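Local coordinates for protein porin B (Pseudomonas putida, PDB 4GEY) that forms an outer-membrane beta-barrel channel for carbohydrates and probably admits glucose and related sugars, at residues 69-81 with 87-99. The protein carries 2 engineered substitutions. Sequence-based numbering, arbitrary orientation.
With BGC (beta-D-glucopyranose), chain B; C8E ((hydroxyethyloxy)tri(ethyloxy)octane), chain I.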
loop_
_atom_site.group_PDB
_atom_site.type_symbol
_atom_site.label_atom_id
_atom_site.label_comp_id
_atom_site.label_asym_id
_atom_site.label_seq_id
_atom_site.Cartn_x
_atom_site.Cartn_y
_atom_site.Cartn_z
ATOM N N SER A 69 4.336 6.938 -14.281
ATOM C CA SER A 69 3.052 6.913 -13.627
ATOM C C SER A 69 3.114 7.998 -12.578
ATOM O O SER A 69 4.175 8.240 -12.010
ATOM C CB SER A 69 2.882 5.556 -12.962
ATOM O OG SER A 69 1.543 5.146 -13.004
ATOM N N ASP A 70 1.999 8.668 -12.317
ATOM C CA ASP A 70 1.996 9.696 -11.278
ATOM C C ASP A 70 0.660 9.874 -10.547
ATOM O O ASP A 70 -0.332 9.199 -10.847
ATOM C CB ASP A 70 2.527 11.040 -11.810
ATOM C CG ASP A 70 1.597 11.705 -12.831
ATOM O OD1 ASP A 70 0.481 11.205 -13.085
ATOM O OD2 ASP A 70 1.998 12.759 -13.385
ATOM N N GLN A 71 0.646 10.796 -9.593
ATOM C CA GLN A 71 -0.539 11.028 -8.777
ATOM C C GLN A 71 -0.530 12.445 -8.238
ATOM O O GLN A 71 0.502 12.946 -7.776
ATOM C CB GLN A 71 -0.613 10.009 -7.628
ATOM C CG GLN A 71 -1.781 10.177 -6.661
ATOM C CD GLN A 71 -1.679 9.241 -5.428
ATOM O OE1 GLN A 71 -2.203 8.116 -5.422
ATOM N NE2 GLN A 71 -1.008 9.713 -4.388
ATOM N N PHE A 72 -1.678 13.101 -8.345
ATOM C CA PHE A 72 -1.903 14.374 -7.684
ATOM C C PHE A 72 -2.906 14.125 -6.569
ATOM O O PHE A 72 -3.835 13.333 -6.730
ATOM C CB PHE A 72 -2.469 15.399 -8.661
ATOM C CG PHE A 72 -1.434 16.049 -9.543
ATOM C CD1 PHE A 72 -0.797 17.223 -9.143
ATOM C CD2 PHE A 72 -1.114 15.504 -10.785
ATOM C CE1 PHE A 72 0.155 17.839 -9.964
ATOM C CE2 PHE A 72 -0.171 16.106 -11.602
ATOM C CZ PHE A 72 0.466 17.280 -11.189
ATOM N N ALA A 73 -2.724 14.788 -5.436
ATOM C CA ALA A 73 -3.660 14.634 -4.328
ATOM C C ALA A 73 -4.069 15.998 -3.766
ATOM O O ALA A 73 -3.238 16.753 -3.266
ATOM C CB ALA A 73 -3.061 13.749 -3.251
ATOM N N LEU A 74 -5.355 16.309 -3.862
ATOM C CA LEU A 74 -5.869 17.616 -3.479
ATOM C C LEU A 74 -6.608 17.427 -2.164
ATOM O O LEU A 74 -7.501 16.590 -2.074
ATOM C CB LEU A 74 -6.796 18.133 -4.585
ATOM C CG LEU A 74 -7.322 19.567 -4.706
ATOM C CD1 LEU A 74 -8.651 19.720 -4.006
ATOM C CD2 LEU A 74 -6.316 20.548 -4.155
ATOM N N GLY A 75 -6.230 18.179 -1.134
ATOM C CA GLY A 75 -6.747 17.918 0.197
ATOM C C GLY A 75 -7.278 19.126 0.942
ATOM O O GLY A 75 -6.827 20.262 0.748
ATOM N N ALA A 76 -8.253 18.882 1.804
ATOM C CA ALA A 76 -8.768 19.932 2.671
ATOM C C ALA A 76 -8.959 19.387 4.083
ATOM O O ALA A 76 -9.752 18.474 4.308
ATOM C CB ALA A 76 -10.069 20.484 2.125
ATOM N N HIS A 77 -8.209 19.951 5.022
ATOM C CA HIS A 77 -8.168 19.464 6.395
ATOM C C HIS A 77 -8.781 20.504 7.315
ATOM O O HIS A 77 -8.236 21.594 7.484
ATOM C CB HIS A 77 -6.722 19.230 6.801
ATOM C CG HIS A 77 -6.558 18.331 7.984
ATOM N ND1 HIS A 77 -7.569 17.516 8.447
ATOM C CD2 HIS A 77 -5.497 18.111 8.796
ATOM C CE1 HIS A 77 -7.138 16.833 9.491
ATOM N NE2 HIS A 77 -5.883 17.175 9.723
ATOM N N LEU A 78 -9.916 20.173 7.917
ATOM C CA LEU A 78 -10.632 21.165 8.702
ATOM C C LEU A 78 -10.595 20.902 10.206
ATOM O O LEU A 78 -10.947 19.818 10.687
ATOM C CB LEU A 78 -12.071 21.299 8.212
ATOM C CG LEU A 78 -12.325 22.212 7.006
ATOM C CD1 LEU A 78 -11.462 21.848 5.797
ATOM C CD2 LEU A 78 -13.817 22.182 6.650
ATOM N N ASP A 79 -10.146 21.912 10.940
ATOM C CA ASP A 79 -10.220 21.910 12.389
ATOM C C ASP A 79 -11.643 22.352 12.756
ATOM O O ASP A 79 -11.927 23.552 12.836
ATOM C CB ASP A 79 -9.175 22.886 12.943
ATOM C CG ASP A 79 -9.053 22.831 14.454
ATOM O OD1 ASP A 79 -10.088 22.745 15.146
ATOM O OD2 ASP A 79 -7.910 22.881 14.955
ATOM N N LEU A 80 -12.540 21.390 12.970
ATOM C CA LEU A 80 -13.944 21.717 13.220
ATOM C C LEU A 80 -14.198 22.362 14.587
ATOM O O LEU A 80 -15.310 22.827 14.868
ATOM C CB LEU A 80 -14.837 20.489 13.052
ATOM C CG LEU A 80 -14.956 19.893 11.654
ATOM C CD1 LEU A 80 -15.943 18.733 11.680
ATOM C CD2 LEU A 80 -15.368 20.944 10.651
ATOM N N GLN A 81 -13.181 22.392 15.442
ATOM C CA GLN A 81 -13.351 23.019 16.742
ATOM C C GLN A 81 -13.264 24.527 16.597
ATOM O O GLN A 81 -14.026 25.257 17.232
ATOM C CB GLN A 81 -12.316 22.535 17.750
ATOM C CG GLN A 81 -12.634 23.000 19.155
ATOM C CD GLN A 81 -11.561 22.635 20.159
ATOM O OE1 GLN A 81 -11.234 21.456 20.349
ATOM N NE2 GLN A 81 -11.000 23.652 20.811
ATOM N N HIS A 87 -15.781 20.189 19.783
ATOM C CA HIS A 87 -14.576 19.834 20.546
ATOM C C HIS A 87 -13.821 18.630 19.966
ATOM O O HIS A 87 -14.428 17.595 19.675
ATOM C CB HIS A 87 -14.894 19.641 22.041
ATOM C CG HIS A 87 -13.673 19.516 22.909
ATOM N ND1 HIS A 87 -13.379 18.372 23.621
ATOM C CD2 HIS A 87 -12.664 20.384 23.163
ATOM C CE1 HIS A 87 -12.245 18.543 24.280
ATOM N NE2 HIS A 87 -11.790 19.756 24.017
ATOM N N ASP A 88 -12.495 18.773 19.869
ATOM C CA ASP A 88 -11.659 18.047 18.901
ATOM C C ASP A 88 -12.409 17.226 17.872
ATOM O O ASP A 88 -12.605 16.025 18.023
ATOM C CB ASP A 88 -10.506 17.241 19.520
ATOM C CG ASP A 88 -10.646 17.043 20.996
ATOM O OD1 ASP A 88 -11.789 16.939 21.478
ATOM O OD2 ASP A 88 -9.600 16.973 21.672
ATOM N N ALA A 89 -12.845 17.919 16.833
ATOM C CA ALA A 89 -13.425 17.296 15.669
ATOM C C ALA A 89 -12.576 17.716 14.479
ATOM O O ALA A 89 -11.953 18.774 14.503
ATOM C CB ALA A 89 -14.866 17.745 15.491
ATOM N N GLU A 90 -12.536 16.873 13.455
ATOM C CA GLU A 90 -11.757 17.130 12.251
ATOM C C GLU A 90 -12.536 16.626 11.056
ATOM O O GLU A 90 -13.178 15.580 11.135
ATOM C CB GLU A 90 -10.417 16.390 12.286
ATOM C CG GLU A 90 -9.591 16.600 13.533
ATOM C CD GLU A 90 -8.333 15.760 13.538
ATOM O OE1 GLU A 90 -7.929 15.280 12.452
ATOM O OE2 GLU A 90 -7.750 15.575 14.629
ATOM N N PHE A 91 -12.479 17.369 9.954
ATOM C CA PHE A 91 -12.994 16.883 8.682
ATOM C C PHE A 91 -11.860 16.831 7.680
ATOM O O PHE A 91 -10.983 17.702 7.671
ATOM C CB PHE A 91 -14.115 17.778 8.149
ATOM C CG PHE A 91 -14.633 17.360 6.795
ATOM C CD1 PHE A 91 -15.590 16.358 6.682
ATOM C CD2 PHE A 91 -14.166 17.967 5.639
ATOM C CE1 PHE A 91 -16.068 15.969 5.442
ATOM C CE2 PHE A 91 -14.637 17.586 4.403
ATOM C CZ PHE A 91 -15.590 16.584 4.301
ATOM N N LYS A 92 -11.878 15.818 6.825
ATOM C CA LYS A 92 -10.857 15.717 5.793
ATOM C C LYS A 92 -11.443 15.363 4.439
ATOM O O LYS A 92 -12.164 14.381 4.305
ATOM C CB LYS A 92 -9.799 14.699 6.186
ATOM C CG LYS A 92 -8.743 14.509 5.129
ATOM C CD LYS A 92 -7.982 15.793 4.871
ATOM C CE LYS A 92 -6.915 15.575 3.806
ATOM N NZ LYS A 92 -5.951 14.533 4.218
ATOM N N LEU A 93 -11.138 16.177 3.439
ATOM C CA LEU A 93 -11.529 15.877 2.071
ATOM C C LEU A 93 -10.269 15.679 1.220
ATOM O O LEU A 93 -9.371 16.528 1.217
ATOM C CB LEU A 93 -12.431 16.988 1.512
ATOM C CG LEU A 93 -12.779 16.982 0.020
ATOM C CD1 LEU A 93 -13.143 15.594 -0.493
ATOM C CD2 LEU A 93 -13.900 17.966 -0.279
ATOM N N ALA A 94 -10.193 14.544 0.528
ATOM C CA ALA A 94 -9.079 14.288 -0.377
ATOM C C ALA A 94 -9.560 13.744 -1.705
ATOM O O ALA A 94 -10.346 12.802 -1.747
ATOM C CB ALA A 94 -8.075 13.341 0.239
ATOM N N ILE A 95 -9.066 14.350 -2.782
ATOM C CA ILE A 95 -9.358 13.923 -4.139
ATOM C C ILE A 95 -8.044 13.605 -4.849
ATOM O O ILE A 95 -7.064 14.323 -4.694
ATOM C CB ILE A 95 -10.130 15.015 -4.887
ATOM C CG1 ILE A 95 -11.472 15.256 -4.198
ATOM C CG2 ILE A 95 -10.372 14.610 -6.311
ATOM C CD1 ILE A 95 -12.440 16.075 -5.013
ATOM N N THR A 96 -8.002 12.513 -5.603
ATOM C CA THR A 96 -6.781 12.170 -6.326
ATOM C C THR A 96 -7.067 11.971 -7.807
ATOM O O THR A 96 -8.187 11.628 -8.189
ATOM C CB THR A 96 -6.071 10.901 -5.748
ATOM O OG1 THR A 96 -6.945 9.767 -5.794
ATOM C CG2 THR A 96 -5.644 11.121 -4.312
ATOM N N GLU A 97 -6.069 12.239 -8.644
ATOM C CA GLU A 97 -6.069 11.722 -10.004
ATOM C C GLU A 97 -4.695 11.144 -10.289
ATOM O O GLU A 97 -3.675 11.691 -9.868
ATOM C CB GLU A 97 -6.480 12.760 -11.054
ATOM C CG GLU A 97 -5.354 13.650 -11.549
ATOM C CD GLU A 97 -5.287 13.734 -13.069
ATOM O OE1 GLU A 97 -5.228 12.665 -13.718
ATOM O OE2 GLU A 97 -5.285 14.868 -13.609
ATOM N N ARG A 98 -4.691 10.008 -10.974
ATOM C CA ARG A 98 -3.477 9.289 -11.298
ATOM C C ARG A 98 -3.397 9.152 -12.808
ATOM O O ARG A 98 -4.419 9.092 -13.470
ATOM C CB ARG A 98 -3.545 7.897 -10.677
ATOM C CG ARG A 98 -3.482 7.875 -9.164
ATOM C CD ARG A 98 -3.635 6.460 -8.672
ATOM N NE ARG A 98 -3.027 6.254 -7.367
ATOM C CZ ARG A 98 -2.677 5.063 -6.900
ATOM N NH1 ARG A 98 -2.865 3.988 -7.649
ATOM N NH2 ARG A 98 -2.126 4.949 -5.702
ATOM N N SER A 99 -2.186 9.091 -13.350
ATOM C CA SER A 99 -1.987 8.957 -14.792
ATOM C C SER A 99 -0.797 8.073 -15.075
ATOM O O SER A 99 0.145 8.021 -14.282
ATOM C CB SER A 99 -1.722 10.321 -15.419
ATOM O OG SER A 99 -2.881 10.814 -16.047
HETATM C C2 BGC B . -1.463 1.506 -6.056
HETATM C C3 BGC B . -1.009 1.861 -4.782
HETATM C C4 BGC B . -2.053 1.729 -3.768
HETATM C C5 BGC B . -2.697 0.310 -3.728
HETATM C C6 BGC B . -3.821 0.207 -2.975
HETATM C C1 BGC B . -1.909 0.139 -6.117
HETATM O O1 BGC B . -2.348 -0.120 -7.402
HETATM O O2 BGC B . -0.374 1.705 -7.016
HETATM O O3 BGC B . -0.502 3.238 -4.833
HETATM O O4 BGC B . -1.515 2.079 -2.524
HETATM O O5 BGC B . -2.997 -0.058 -5.179
HETATM O O6 BGC B . -5.033 0.660 -3.479
HETATM C C2 C8E I . -1.704 14.533 -15.754
HETATM C C3 C8E I . -0.464 13.729 -16.139
HETATM C C4 C8E I . 0.206 14.262 -17.409
HETATM C C5 C8E I . 1.719 14.388 -17.218
HETATM C C6 C8E I . 2.118 15.800 -16.798
HETATM C C7 C8E I . 3.029 15.797 -15.569
HETATM C C8 C8E I . 3.378 17.217 -15.121
HETATM O O9 C8E I . 3.540 17.316 -13.716
HETATM C C10 C8E I . 4.886 17.425 -13.274
HETATM C C11 C8E I . 4.927 17.874 -11.804
HETATM O O12 C8E I . 6.236 17.831 -11.249
HETATM C C13 C8E I . 6.367 18.555 -10.032
HETATM C C14 C8E I . 7.820 18.943 -9.743
#
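Gln71 sets its CG anti to the backbone N (chi1 178°) and runs on extended, while Arg98 turns CG beside its own backbone N (chi1 -68°) before stretching out to NE; the two chains therefore lie side by side, pointing the same way off a non-hydrogen-bonded pair, with Gln71 CG 3.8 Å from Arg98 CG. At their ends the guanidinium takes the amide oxygen side-on: Arg98 NE donates to Gln71 OE1 at 2.8 Å and Arg98 NH2 to the same oxygen at 3.2 Å, the first bond the straighter. That oxygen, almost in the guanidinium plane, also accepts from Trp186 NE1. Arg98 NH2 hydrogen-bonds glucose O3 and NH1 bonds Gly124 O, so Gln71 probably acts as a second-shell residue steadying the guanidinium. With an alanine in place of Arg98, the sugar would probably lose its hydrogen bond at O3, and Gln71 OE1 would be left with fewer donors, Trp186 still among them. Further along the same face, Lys92, bent at chi2 and chi4, lays CD against Ala76 O while NZ bonds Gln133 OE1; Glu90 OE1 lies at the His77 ring edge, ring and carboxylate planes 71° apart. On the other face Phe72, Leu74, Leu78, Phe91 and Ile95 are consistent with a barrel's lipid-facing side. At its Ser99 end, shared with Asp70 and Glu97, a detergent lays alkyl carbons against Asp70 and Ser99, an ether oxygen at the Phe72 ring edge. Backbone bonds such as Leu78 N to Phe91 O, 2.7 Å, zip the hairpin; near its turn Leu80 CB packs 3.7 Å from Ala89 CB, and Gln81 OE1 accepts from Asp88 N. The short helix 80-83 begins this turn, and in the barrel wall strand 66-79 also pairs with strand 42-57, as strand 89-100 does with strand 129-140.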